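Local coordinates for tyrosinase (Aspergillus oryzae, PDB 6JUC), which probably oxidises L-tyrosine and L-dopa to L-dopaquinone with molecular oxygen at a dinuclear copper centre, as part of melanin biosynthesis, at residues G69-P74 and S361-A366; L263-H268 and P281-M286; G512-F517 and S541-R546. The protein carries 2 engineered substitutions. One frame throughout, in Å; residues are numbered along the deposited sequence.

All three contacts are buried, but they differ in chemistry with their place in the fold. Interaction 1 lies in the central domain beside copper and peroxide and sets a copper-ligating loop against its neighbour through one backbone bond and a water. Interaction 2, also in the central domain, joins the end of one helix to the start of another, through a backbone bond, a three-way water and a leucine pair. Interaction 3 lies in the C-terminal domain and has no hydrogen bonds: side chains pack on side chains and backbone. It touches both others: its 512-517 segment reaches the loop 361-366 and the peroxide, and both its strands border interaction 2, with centres 10 Å apart. Interactions 1 and 2 do not touch.

Interaction 1: residues G69-P74 and S361-A366; sequences GIHGAP and SSVPVA. With CU (copper (II) ion), chain E; PER (peroxide ion), chain G.
His-71 meets Val-363 with the edge of its imidazole: CE1 lies 3.2 Å from Val-363 O, close to the ring plane, while the CG1 methyl of Val-363 sits further off CE1. NE2 of His-71 is a copper ligand, 2.0 Å from the metal, and the peroxide lies beyond the copper at an oblique angle to the ring. With CG anti to the backbone N (chi1 -179°), the imidazole extends away from its own loop.

A water joins the two loops next to this edge. His-71 ND1 donates to it over 2.8 Å, and it donates in turn to Val-363 O over 3.1 Å. One residue pair further along, the backbones approach closely, with 4.4 Å between the CA atoms of Gly-72 and Pro-364. There Ala-73 N donates to Pro-364 O at 2.8 Å; the bond is bent at the hydrogen (135°), yet it arrives in the carbonyl plane on a lone pair. Beside it, Ala-73 CB rests against Pro-364 CB at 4.0 Å.

In the next shell, His-98 supplies the second protein ligand of this copper, Phe-372 meets the His-71 ring edge-to-face, and Tyr-368 hydrogen-bonds to Ala-73 O. This is one half of the dinuclear (type 3) copper site of the tyrosinase family; His-332, His-336 and His-376 bind the other copper. Phe-107, an engineered residue, stands near at a position that binds copper in another structure of this protein. ND1 carries the hydrogen given to the water, which fits NE2 being the nitrogen that binds copper, and the ND1-water-carbonyl bridge should restrict rotation of the ring.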
ATOM      1  N   GLY B  69     -11.507  22.274  -5.079  1.00 13.13           N
ATOM      2  CA  GLY B  69     -11.094  23.040  -6.241  1.00 14.65           C
ATOM      3  C   GLY B  69     -10.805  24.487  -5.928  1.00 14.01           C
ATOM      4  O   GLY B  69     -10.182  25.188  -6.713  1.00 19.35           O
ATOM      5  N   ILE B  70     -11.282  25.007  -4.808  1.00 13.20           N
ATOM      6  CA  ILE B  70     -10.949  26.378  -4.418  1.00 13.01           C
ATOM      7  C   ILE B  70      -9.439  26.535  -4.261  1.00 13.92           C
ATOM      8  O   ILE B  70      -8.861  27.568  -4.586  1.00 16.07           O
ATOM      9  CB  ILE B  70     -11.643  26.772  -3.098  1.00 14.50           C
ATOM     10  CG1 ILE B  70     -13.170  26.840  -3.234  1.00 13.70           C
ATOM     11  CG2 ILE B  70     -11.100  28.075  -2.526  1.00 18.58           C
ATOM     12  CD1 ILE B  70     -13.938  26.930  -1.940  1.00 15.63           C
ATOM     13  N   HIS B  71      -8.792  25.499  -3.733  1.00 13.99           N
ATOM     14  CA  HIS B  71      -7.381  25.578  -3.365  1.00 13.81           C
ATOM     15  C   HIS B  71      -6.458  25.746  -4.566  1.00 14.99           C
ATOM     16  O   HIS B  71      -5.555  26.591  -4.518  1.00 17.67           O
ATOM     17  CB  HIS B  71      -7.024  24.310  -2.589  1.00 15.25           C
ATOM     18  CG  HIS B  71      -5.597  24.266  -2.126  1.00 13.80           C
ATOM     19  ND1 HIS B  71      -4.646  23.508  -2.765  1.00 14.38           N
ATOM     20  CD2 HIS B  71      -4.962  24.868  -1.092  1.00 14.12           C
ATOM     21  CE1 HIS B  71      -3.482  23.657  -2.157  1.00 14.93           C
ATOM     22  NE2 HIS B  71      -3.637  24.472  -1.128  1.00 13.91           N
ATOM     23  N   GLY B  72      -6.674  24.966  -5.618  1.00 15.13           N
ATOM     24  CA  GLY B  72      -5.761  24.842  -6.743  1.00 13.42           C
ATOM     25  C   GLY B  72      -6.461  24.443  -8.027  1.00 15.12           C
ATOM     26  O   GLY B  72      -7.468  25.054  -8.418  1.00 16.73           O
ATOM     27  N   ALA B  73      -5.966  23.396  -8.683  1.00 15.53           N
ATOM     28  CA  ALA B  73      -6.586  22.888  -9.905  1.00 14.59           C
ATOM     29  C   ALA B  73      -8.016  22.423  -9.639  1.00 13.22           C
ATOM     30  O   ALA B  73      -8.293  21.864  -8.570  1.00 15.06           O
ATOM     31  CB  ALA B  73      -5.742  21.758 -10.472  1.00 16.45           C
ATOM     32  N   PRO B  74      -8.964  22.543 -10.565  1.00 15.39           N
ATOM     33  CA  PRO B  74      -8.734  23.095 -11.893  1.00 14.86           C
ATOM     34  C   PRO B  74      -8.881  24.600 -12.050  1.00 16.24           C
ATOM     35  O   PRO B  74      -9.108  25.103 -13.161  1.00 19.71           O
ATOM     36  CB  PRO B  74      -9.816  22.350 -12.701  1.00 14.95           C
ATOM     37  CG  PRO B  74     -10.963  22.266 -11.736  1.00 17.20           C
ATOM     38  CD  PRO B  74     -10.322  21.975 -10.406  1.00 15.70           C
ATOM     39  N   SER B 361       1.444  15.816  -1.978  1.00 14.27           N
ATOM     40  CA  SER B 361       2.704  16.525  -2.141  1.00 14.02           C
ATOM     41  C   SER B 361       2.568  17.668  -3.148  1.00 14.20           C
ATOM     42  O   SER B 361       3.525  18.413  -3.303  1.00 14.54           O
ATOM     43  CB  SER B 361       3.858  15.610  -2.590  1.00 14.20           C
ATOM     44  OG  SER B 361       3.629  15.153  -3.926  1.00 16.23           O
ATOM     45  N   SER B 362       1.440  17.771  -3.833  1.00 14.46           N
ATOM     46  CA  SER B 362       1.302  18.595  -5.022  1.00 15.37           C
ATOM     47  C   SER B 362       0.317  19.732  -4.794  1.00 13.16           C
ATOM     48  O   SER B 362      -0.872  19.490  -4.578  1.00 17.20           O
ATOM     49  CB  SER B 362       0.833  17.714  -6.196  1.00 14.43           C
ATOM     50  OG  SER B 362       0.503  18.489  -7.339  1.00 18.57           O
ATOM     51  N   VAL B 363       0.802  20.972  -4.808  1.00 14.28           N
ATOM     52  CA  VAL B 363      -0.070  22.110  -4.556  1.00 16.49           C
ATOM     53  C   VAL B 363      -1.336  22.072  -5.390  1.00 15.31           C
ATOM     54  O   VAL B 363      -2.429  22.303  -4.861  1.00 14.86           O
ATOM     55  CB  VAL B 363       0.671  23.445  -4.806  1.00 21.20           C
ATOM     56  CG1 VAL B 363      -0.314  24.602  -4.736  1.00 30.98           C
ATOM     57  CG2 VAL B 363       1.768  23.601  -3.766  1.00 26.99           C
ATOM     58  N   PRO B 364      -1.278  21.844  -6.701  1.00 15.06           N
ATOM     59  CA  PRO B 364      -2.509  21.926  -7.490  1.00 14.16           C
ATOM     60  C   PRO B 364      -3.577  20.919  -7.120  1.00 14.81           C
ATOM     61  O   PRO B 364      -4.755  21.201  -7.388  1.00 15.74           O
ATOM     62  CB  PRO B 364      -2.044  21.637  -8.925  1.00 18.66           C
ATOM     63  CG  PRO B 364      -0.582  21.925  -8.921  1.00 21.93           C
ATOM     64  CD  PRO B 364      -0.096  21.605  -7.535  1.00 15.81           C
ATOM     65  N   VAL B 365      -3.200  19.787  -6.523  1.00 13.81           N
ATOM     66  CA  VAL B 365      -4.229  18.763  -6.314  1.00 13.71           C
ATOM     67  C   VAL B 365      -4.276  18.221  -4.896  1.00 14.09           C
ATOM     68  O   VAL B 365      -5.047  17.284  -4.629  1.00 13.93           O
ATOM     69  CB  VAL B 365      -4.031  17.587  -7.284  1.00 14.26           C
ATOM     70  CG1 VAL B 365      -4.159  18.053  -8.733  1.00 15.77           C
ATOM     71  CG2 VAL B 365      -2.684  16.900  -7.102  1.00 13.85           C
ATOM     72  N   ALA B 366      -3.506  18.797  -3.976  1.00 12.52           N
ATOM     73  CA  ALA B 366      -3.439  18.267  -2.614  1.00 12.79           C
ATOM     74  C   ALA B 366      -4.800  18.283  -1.924  1.00 13.61           C
ATOM     75  O   ALA B 366      -5.075  17.391  -1.123  1.00 13.10           O
ATOM     76  CB  ALA B 366      -2.410  19.026  -1.786  1.00 13.44           C
TER
HETATM   77 CU    CU E 701      -1.994  24.767  -0.002  0.66 16.06          CU
HETATM   78  O1  PER G 703      -1.202  24.546   1.407  0.82 20.54           O
HETATM   79  O2  PER G 703      -2.178  23.372   1.238  0.82 17.82           O
HETATM   80  O   HOH W   1      -5.332  21.418  -4.449  1.00 16.49           O

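Interaction 2: residues L263-H268 and P281-M286; sequences LALNEH and PTLQDM
The end of helix 258-265 meets the start of the next helix, 282-292, after an intervening loop of the central domain. Leu-265, the last residue of the first helix, and Glu-267, just after it, lie against Thr-282 and Leu-283. Asn-266 is the first residue to leave helical geometry, and Pro-281 occupies the N-cap of the second helix.

The direct link is polar: Thr-282 N donates to Glu-267 O across 3.0 Å. It is fairly straight, at 156° on the hydrogen, and meets the oxygen nearly along the C=O axis (163°). The Thr-282 side chain packs beside this bond. With OG1 anti to its carbonyl carbon (chi1 -69°), the hydroxyl oxygen OG1 of Thr-282 lies 3.6 Å from His-268 CA.

On the apolar side, Leu-265 and Leu-283 cross obliquely. CD2 of Leu-283 touches CD1 of Leu-265 at 3.7 Å and also reaches its CG. Helix 328-340 continues this apolar patch, since Ile-331 and Val-335 pack on Leu-283. Asn-266 and Pro-281 instead run side by side, with OD1 of the asparagine 4.1 Å from CG of the proline ring; the ND2 of Asn-266 is held by the carbonyls of Asn-262 and Leu-168. The carboxylate of Glu-267 turns to another partner, Ser-513 in the C-terminal domain.

Between the two backbones sits one water. It donates to Leu-265 O and Glu-267 O, each 2.8 Å away, and accepts from Leu-283 N at 2.7 Å. The Leu-265 carbonyl at the helix end and the Glu-267 carbonyl just beyond it thus serve first-turn amides of the next helix, Thr-282 N directly from Glu-267 O and Leu-283 N by way of the water. These buried polar groups are therefore satisfied within the junction itself.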
ATOM      1  N   LEU B 263       6.140   6.031   7.471  1.00 12.83           N
ATOM      2  CA  LEU B 263       7.601   5.981   7.541  1.00 14.23           C
ATOM      3  C   LEU B 263       8.189   7.360   7.294  1.00 13.90           C
ATOM      4  O   LEU B 263       9.097   7.817   7.997  1.00 15.85           O
ATOM      5  CB  LEU B 263       8.109   4.975   6.502  1.00 13.39           C
ATOM      6  CG  LEU B 263       9.634   4.961   6.348  1.00 15.13           C
ATOM      7  CD1 LEU B 263      10.349   4.568   7.637  1.00 15.32           C
ATOM      8  CD2 LEU B 263      10.055   4.038   5.215  1.00 17.46           C
ATOM      9  N   ALA B 264       7.685   8.025   6.245  1.00 14.26           N
ATOM     10  CA  ALA B 264       8.146   9.376   5.935  1.00 13.80           C
ATOM     11  C   ALA B 264       7.893  10.355   7.074  1.00 15.14           C
ATOM     12  O   ALA B 264       8.758  11.171   7.417  1.00 14.17           O
ATOM     13  CB  ALA B 264       7.490   9.847   4.647  1.00 13.86           C
ATOM     14  N   LEU B 265       6.708  10.259   7.660  1.00 15.07           N
ATOM     15  CA  LEU B 265       6.331  11.116   8.788  1.00 13.88           C
ATOM     16  C   LEU B 265       7.274  11.008   9.978  1.00 14.29           C
ATOM     17  O   LEU B 265       7.382  11.940  10.775  1.00 16.46           O
ATOM     18  CB  LEU B 265       4.912  10.735   9.223  1.00 15.59           C
ATOM     19  CG  LEU B 265       4.102  11.829   9.908  1.00 19.16           C
ATOM     20  CD1 LEU B 265       3.634  12.849   8.876  1.00 22.03           C
ATOM     21  CD2 LEU B 265       2.928  11.235  10.676  1.00 28.27           C
ATOM     22  N   ASN B 266       7.923   9.856  10.102  1.00 14.62           N
ATOM     23  CA  ASN B 266       8.873   9.575  11.164  1.00 15.75           C
ATOM     24  C   ASN B 266      10.305   9.836  10.731  1.00 15.64           C
ATOM     25  O   ASN B 266      11.264   9.347  11.324  1.00 17.69           O
ATOM     26  CB  ASN B 266       8.720   8.129  11.668  1.00 16.08           C
ATOM     27  CG  ASN B 266       7.486   8.016  12.543  1.00 15.40           C
ATOM     28  OD1 ASN B 266       7.530   8.394  13.710  1.00 16.06           O
ATOM     29  ND2 ASN B 266       6.387   7.553  11.960  1.00 16.48           N
ATOM     30  N   GLU B 267      10.502  10.642   9.698  1.00 15.56           N
ATOM     31  CA  GLU B 267      11.855  11.017   9.279  1.00 13.79           C
ATOM     32  C   GLU B 267      12.679  11.519  10.456  1.00 15.35           C
ATOM     33  O   GLU B 267      12.208  12.253  11.321  1.00 16.28           O
ATOM     34  CB  GLU B 267      11.754  12.075   8.184  1.00 16.35           C
ATOM     35  CG  GLU B 267      13.082  12.381   7.501  1.00 17.65           C
ATOM     36  CD  GLU B 267      12.851  13.008   6.134  1.00 18.36           C
ATOM     37  OE1 GLU B 267      12.654  12.253   5.156  1.00 22.48           O
ATOM     38  OE2 GLU B 267      12.869  14.250   6.076  1.00 17.42           O
ATOM     39  N   HIS B 268      13.925  11.051  10.471  1.00 15.02           N
ATOM     40  CA  HIS B 268      14.914  11.469  11.456  1.00 14.88           C
ATOM     41  C   HIS B 268      16.294  11.233  10.861  1.00 15.15           C
ATOM     42  O   HIS B 268      16.401  10.649   9.770  1.00 16.01           O
ATOM     43  CB  HIS B 268      14.706  10.717  12.758  1.00 15.20           C
ATOM     44  CG  HIS B 268      14.808   9.238  12.681  1.00 16.65           C
ATOM     45  ND1 HIS B 268      15.945   8.590  12.238  1.00 20.66           N
ATOM     46  CD2 HIS B 268      13.899   8.273  12.986  1.00 18.12           C
ATOM     47  CE1 HIS B 268      15.725   7.287  12.282  1.00 25.49           C
ATOM     48  NE2 HIS B 268      14.502   7.070  12.728  1.00 22.05           N
ATOM     49  N   PRO B 281      11.574  11.751  16.265  1.00 16.83           N
ATOM     50  CA  PRO B 281      11.020  12.173  14.970  1.00 15.34           C
ATOM     51  C   PRO B 281      11.256  13.668  14.778  1.00 14.30           C
ATOM     52  O   PRO B 281      10.861  14.479  15.613  1.00 17.18           O
ATOM     53  CB  PRO B 281       9.519  11.901  15.093  1.00 18.85           C
ATOM     54  CG  PRO B 281       9.382  11.014  16.287  1.00 24.64           C
ATOM     55  CD  PRO B 281      10.520  11.368  17.206  1.00 22.32           C
ATOM     56  N   THR B 282      11.899  14.006  13.680  1.00 15.31           N
ATOM     57  CA  THR B 282      12.191  15.401  13.357  1.00 15.41           C
ATOM     58  C   THR B 282      10.931  16.253  13.323  1.00 14.57           C
ATOM     59  O   THR B 282      10.955  17.392  13.785  1.00 17.44           O
ATOM     60  CB  THR B 282      12.928  15.472  12.007  1.00 14.94           C
ATOM     61  OG1 THR B 282      14.229  14.899  12.206  1.00 16.08           O
ATOM     62  CG2 THR B 282      13.094  16.913  11.547  1.00 16.62           C
ATOM     63  N   LEU B 283       9.826  15.726  12.818  1.00 13.70           N
ATOM     64  CA  LEU B 283       8.561  16.462  12.770  1.00 13.44           C
ATOM     65  C   LEU B 283       8.110  16.858  14.166  1.00 14.77           C
ATOM     66  O   LEU B 283       7.588  17.949  14.400  1.00 17.25           O
ATOM     67  CB  LEU B 283       7.476  15.631  12.086  1.00 12.73           C
ATOM     68  CG  LEU B 283       6.065  16.239  11.999  1.00 13.17           C
ATOM     69  CD1 LEU B 283       6.108  17.629  11.364  1.00 15.07           C
ATOM     70  CD2 LEU B 283       5.158  15.321  11.199  1.00 15.32           C
ATOM     71  N   GLN B 284       8.310  15.982  15.153  1.00 14.00           N
ATOM     72  CA  GLN B 284       7.868  16.340  16.502  1.00 15.50           C
ATOM     73  C   GLN B 284       8.792  17.377  17.132  1.00 16.73           C
ATOM     74  O   GLN B 284       8.315  18.292  17.807  1.00 16.56           O
ATOM     75  CB  GLN B 284       7.782  15.069  17.354  1.00 15.92           C
ATOM     76  CG  GLN B 284       7.057  15.309  18.669  1.00 16.15           C
ATOM     77  CD  GLN B 284       6.953  14.064  19.525  1.00 14.80           C
ATOM     78  OE1 GLN B 284       7.934  13.722  20.206  1.00 19.72           O
ATOM     79  NE2 GLN B 284       5.797  13.417  19.460  1.00 17.80           N
ATOM     80  N   ASP B 285      10.094  17.243  16.909  1.00 14.33           N
ATOM     81  CA  ASP B 285      11.093  18.222  17.341  1.00 15.94           C
ATOM     82  C   ASP B 285      10.789  19.586  16.727  1.00 15.64           C
ATOM     83  O   ASP B 285      10.705  20.586  17.441  1.00 16.64           O
ATOM     84  CB  ASP B 285      12.483  17.722  16.951  1.00 17.72           C
ATOM     85  CG  ASP B 285      13.644  18.438  17.589  1.00 15.38           C
ATOM     86  OD1 ASP B 285      13.522  19.614  17.969  1.00 19.22           O
ATOM     87  OD2 ASP B 285      14.724  17.812  17.691  1.00 17.10           O
ATOM     88  N   MET B 286      10.590  19.654  15.412  1.00 15.47           N
ATOM     89  CA  MET B 286      10.200  20.885  14.749  1.00 16.22           C
ATOM     90  C   MET B 286       8.953  21.521  15.355  1.00 14.67           C
ATOM     91  O   MET B 286       8.906  22.732  15.568  1.00 16.47           O
ATOM     92  CB  MET B 286       9.941  20.596  13.256  1.00 16.34           C
ATOM     93  CG  MET B 286      11.228  20.235  12.506  1.00 18.82           C
ATOM     94  SD  MET B 286      10.878  19.947  10.759  1.00 19.43           S
ATOM     95  CE  MET B 286      10.783  21.620  10.136  1.00 21.78           C
TER
HETATM   96  O   HOH W   2       9.646  13.173  11.816  1.00 18.32           O

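Interaction 3: residues G512-F517 and S541-R546; sequences GSVFNF and SQLPAR. With PER (peroxide ion), chain G.
Ser-541 and Leu-543 face Gly-512 and Val-514 between strands from the two ends of the mixed sheet built mainly from the C-terminal domain, which must curl to bring them together. The strands are not neighbours within it: 538-544 bonds to strand 470-478 and 510-516 to strand 488-494. The short axes run nearly antiparallel (162°) and come within 7.9 Å, with no hydrogen bond between them, so the contact is one of packing rather than of strand pairing.

Ser-541 comes first. Its CB lies 3.9 Å from CG1 of Val-514, and its OG, set anti to the backbone N, lies equally near CG2, so the serine stands against both methyl branches of the valine. Gln-542 turns to the other side, where its NE2 donates to Pro-322 O.

Leu-543 then points back in. CG is anti to the carbonyl carbon (chi1 -72°), and with chi2 at 171° CD1 reaches Gly-512 and CD2 reaches Ser-513. CD1 of Leu-543 packs 3.7 Å from atom C of Gly-512, where the absence of a side chain leaves the backbone itself as the contact surface. CD2 lies 3.5 Å from Ser-513 O, an oxygen that accepts a hydrogen bond from Asn-334, and CG lies 4.2 Å from CG2 of Val-514. Pro-544 leads out of the strand to the packing around Met-286, and Arg-546, whose NH2 bonds Gly-468 O, begins a helix.

The chain after the facing strand runs on to the active site, consistent with a C-terminal domain that covers the copper centre in the pro-enzyme. There the Phe-517 ring stacks on copper ligand His-336, and its edge meets the peroxide in plane, CE2 of Phe-517 being 3.3 Å from peroxide O1.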
ATOM      1  N   GLY B 512      18.275  15.708   7.377  1.00 15.48           N
ATOM      2  CA  GLY B 512      16.881  16.136   7.312  1.00 17.28           C
ATOM      3  C   GLY B 512      16.519  16.758   5.982  1.00 15.74           C
ATOM      4  O   GLY B 512      17.406  16.967   5.147  1.00 14.96           O
ATOM      5  N   SER B 513      15.229  17.045   5.794  1.00 16.22           N
ATOM      6  CA  SER B 513      14.754  17.557   4.518  1.00 14.94           C
ATOM      7  C   SER B 513      13.905  18.817   4.691  1.00 13.97           C
ATOM      8  O   SER B 513      13.276  19.069   5.715  1.00 16.00           O
ATOM      9  CB  SER B 513      13.956  16.484   3.764  1.00 15.53           C
ATOM     10  OG  SER B 513      12.732  16.223   4.447  1.00 15.13           O
ATOM     11  N   VAL B 514      13.900  19.602   3.617  1.00 14.17           N
ATOM     12  CA  VAL B 514      13.044  20.771   3.460  1.00 13.24           C
ATOM     13  C   VAL B 514      12.325  20.609   2.129  1.00 12.68           C
ATOM     14  O   VAL B 514      12.984  20.402   1.106  1.00 16.23           O
ATOM     15  CB  VAL B 514      13.871  22.064   3.479  1.00 15.33           C
ATOM     16  CG1 VAL B 514      13.077  23.268   2.998  1.00 17.72           C
ATOM     17  CG2 VAL B 514      14.423  22.310   4.884  1.00 16.78           C
ATOM     18  N   PHE B 515      11.000  20.655   2.173  1.00 13.53           N
ATOM     19  CA  PHE B 515      10.253  20.451   0.946  1.00 14.08           C
ATOM     20  C   PHE B 515       9.705  21.754   0.378  1.00 13.81           C
ATOM     21  O   PHE B 515       8.989  22.474   1.065  1.00 15.55           O
ATOM     22  CB  PHE B 515       9.071  19.499   1.157  1.00 15.66           C
ATOM     23  CG  PHE B 515       8.394  19.152  -0.145  1.00 13.11           C
ATOM     24  CD1 PHE B 515       9.096  18.461  -1.128  1.00 14.34           C
ATOM     25  CD2 PHE B 515       7.071  19.471  -0.380  1.00 12.92           C
ATOM     26  CE1 PHE B 515       8.492  18.092  -2.313  1.00 14.29           C
ATOM     27  CE2 PHE B 515       6.453  19.095  -1.565  1.00 13.68           C
ATOM     28  CZ  PHE B 515       7.151  18.378  -2.518  1.00 13.06           C
ATOM     29  N   ASN B 516      10.034  21.985  -0.897  1.00 14.47           N
ATOM     30  CA  ASN B 516       9.454  23.135  -1.571  1.00 16.45           C
ATOM     31  C   ASN B 516       8.082  22.735  -2.099  1.00 15.27           C
ATOM     32  O   ASN B 516       7.997  22.170  -3.200  1.00 17.62           O
ATOM     33  CB  ASN B 516      10.339  23.594  -2.727  1.00 18.58           C
ATOM     34  CG  ASN B 516       9.684  24.699  -3.533  1.00 16.32           C
ATOM     35  OD1 ASN B 516       8.920  25.489  -2.971  1.00 19.11           O
ATOM     36  ND2 ASN B 516       9.971  24.745  -4.824  1.00 21.06           N
ATOM     37  N   PHE B 517       7.056  23.024  -1.307  1.00 15.88           N
ATOM     38  CA  PHE B 517       5.671  22.770  -1.705  1.00 16.25           C
ATOM     39  C   PHE B 517       5.209  23.887  -2.640  1.00 19.49           C
ATOM     40  O   PHE B 517       4.785  24.955  -2.196  1.00 27.59           O
ATOM     41  CB  PHE B 517       4.799  22.745  -0.458  1.00 16.38           C
ATOM     42  CG  PHE B 517       3.375  22.324  -0.637  1.00 15.77           C
ATOM     43  CD1 PHE B 517       3.011  21.123  -1.227  1.00 14.70           C
ATOM     44  CD2 PHE B 517       2.374  23.173  -0.187  1.00 15.41           C
ATOM     45  CE1 PHE B 517       1.680  20.780  -1.342  1.00 14.73           C
ATOM     46  CE2 PHE B 517       1.034  22.832  -0.302  1.00 15.84           C
ATOM     47  CZ  PHE B 517       0.697  21.632  -0.884  1.00 15.33           C
ATOM     48  N   SER B 541      13.250  27.928   5.881  1.00 15.64           N
ATOM     49  CA  SER B 541      12.909  26.870   6.807  1.00 15.46           C
ATOM     50  C   SER B 541      14.106  26.662   7.727  1.00 16.61           C
ATOM     51  O   SER B 541      15.172  27.265   7.562  1.00 16.81           O
ATOM     52  CB  SER B 541      12.531  25.601   6.055  1.00 15.73           C
ATOM     53  OG  SER B 541      12.023  24.598   6.925  1.00 17.87           O
ATOM     54  N   GLN B 542      13.885  25.826   8.723  1.00 16.90           N
ATOM     55  CA  GLN B 542      14.912  25.517   9.708  1.00 16.12           C
ATOM     56  C   GLN B 542      14.797  24.044  10.082  1.00 17.37           C
ATOM     57  O   GLN B 542      13.677  23.543  10.131  1.00 19.92           O
ATOM     58  CB  GLN B 542      14.697  26.374  10.954  1.00 19.14           C
ATOM     59  CG  GLN B 542      15.790  26.247  12.003  1.00 19.98           C
ATOM     60  CD  GLN B 542      15.339  26.729  13.368  1.00 19.81           C
ATOM     61  OE1 GLN B 542      14.881  25.918  14.178  1.00 24.78           O
ATOM     62  NE2 GLN B 542      15.448  28.035  13.601  1.00 24.18           N
ATOM     63  N   LEU B 543      15.918  23.410  10.380  1.00 15.00           N
ATOM     64  CA  LEU B 543      15.889  22.032  10.846  1.00 15.46           C
ATOM     65  C   LEU B 543      16.614  21.945  12.183  1.00 15.38           C
ATOM     66  O   LEU B 543      17.637  22.600  12.382  1.00 16.02           O
ATOM     67  CB  LEU B 543      16.623  21.102   9.873  1.00 16.65           C
ATOM     68  CG  LEU B 543      15.892  20.852   8.553  1.00 18.12           C
ATOM     69  CD1 LEU B 543      16.792  20.103   7.588  1.00 18.21           C
ATOM     70  CD2 LEU B 543      14.594  20.097   8.820  1.00 22.38           C
ATOM     71  N   PRO B 544      16.134  21.078  13.053  1.00 15.23           N
ATOM     72  CA  PRO B 544      16.960  20.730  14.222  1.00 14.96           C
ATOM     73  C   PRO B 544      18.254  20.105  13.712  1.00 14.79           C
ATOM     74  O   PRO B 544      18.202  19.437  12.667  1.00 18.38           O
ATOM     75  CB  PRO B 544      16.126  19.675  14.948  1.00 14.13           C
ATOM     76  CG  PRO B 544      14.741  19.829  14.419  1.00 18.30           C
ATOM     77  CD  PRO B 544      14.880  20.319  13.004  1.00 17.24           C
ATOM     78  N   ALA B 545      19.363  20.318  14.405  1.00 14.33           N
ATOM     79  CA  ALA B 545      20.612  19.669  13.980  1.00 15.62           C
ATOM     80  C   ALA B 545      21.397  19.147  15.171  1.00 16.04           C
ATOM     81  O   ALA B 545      22.506  18.625  15.033  1.00 18.67           O
ATOM     82  CB  ALA B 545      21.443  20.666  13.181  1.00 18.83           C
ATOM     83  N   ARG B 546      20.866  19.298  16.379  1.00 16.32           N
ATOM     84  CA  ARG B 546      21.681  19.072  17.570  1.00 17.04           C
ATOM     85  C   ARG B 546      22.176  17.638  17.639  1.00 18.21           C
ATOM     86  O   ARG B 546      23.367  17.405  17.866  1.00 17.80           O
ATOM     87  CB  ARG B 546      20.865  19.407  18.819  1.00 18.17           C
ATOM     88  CG  ARG B 546      21.610  19.401  20.134  1.00 20.96           C
ATOM     89  CD  ARG B 546      21.866  17.997  20.687  1.00 21.78           C
ATOM     90  NE  ARG B 546      22.856  18.128  21.764  1.00 24.75           N
ATOM     91  CZ  ARG B 546      24.164  18.261  21.574  1.00 24.31           C
ATOM     92  NH1 ARG B 546      24.619  18.253  20.325  1.00 23.48           N
ATOM     93  NH2 ARG B 546      24.998  18.393  22.597  1.00 26.72           N
TER
HETATM   94  O1  PER G 703      -1.202  24.546   1.407  0.82 20.54           O
HETATM   95  O2  PER G 703      -2.178  23.372   1.238  0.82 17.82           O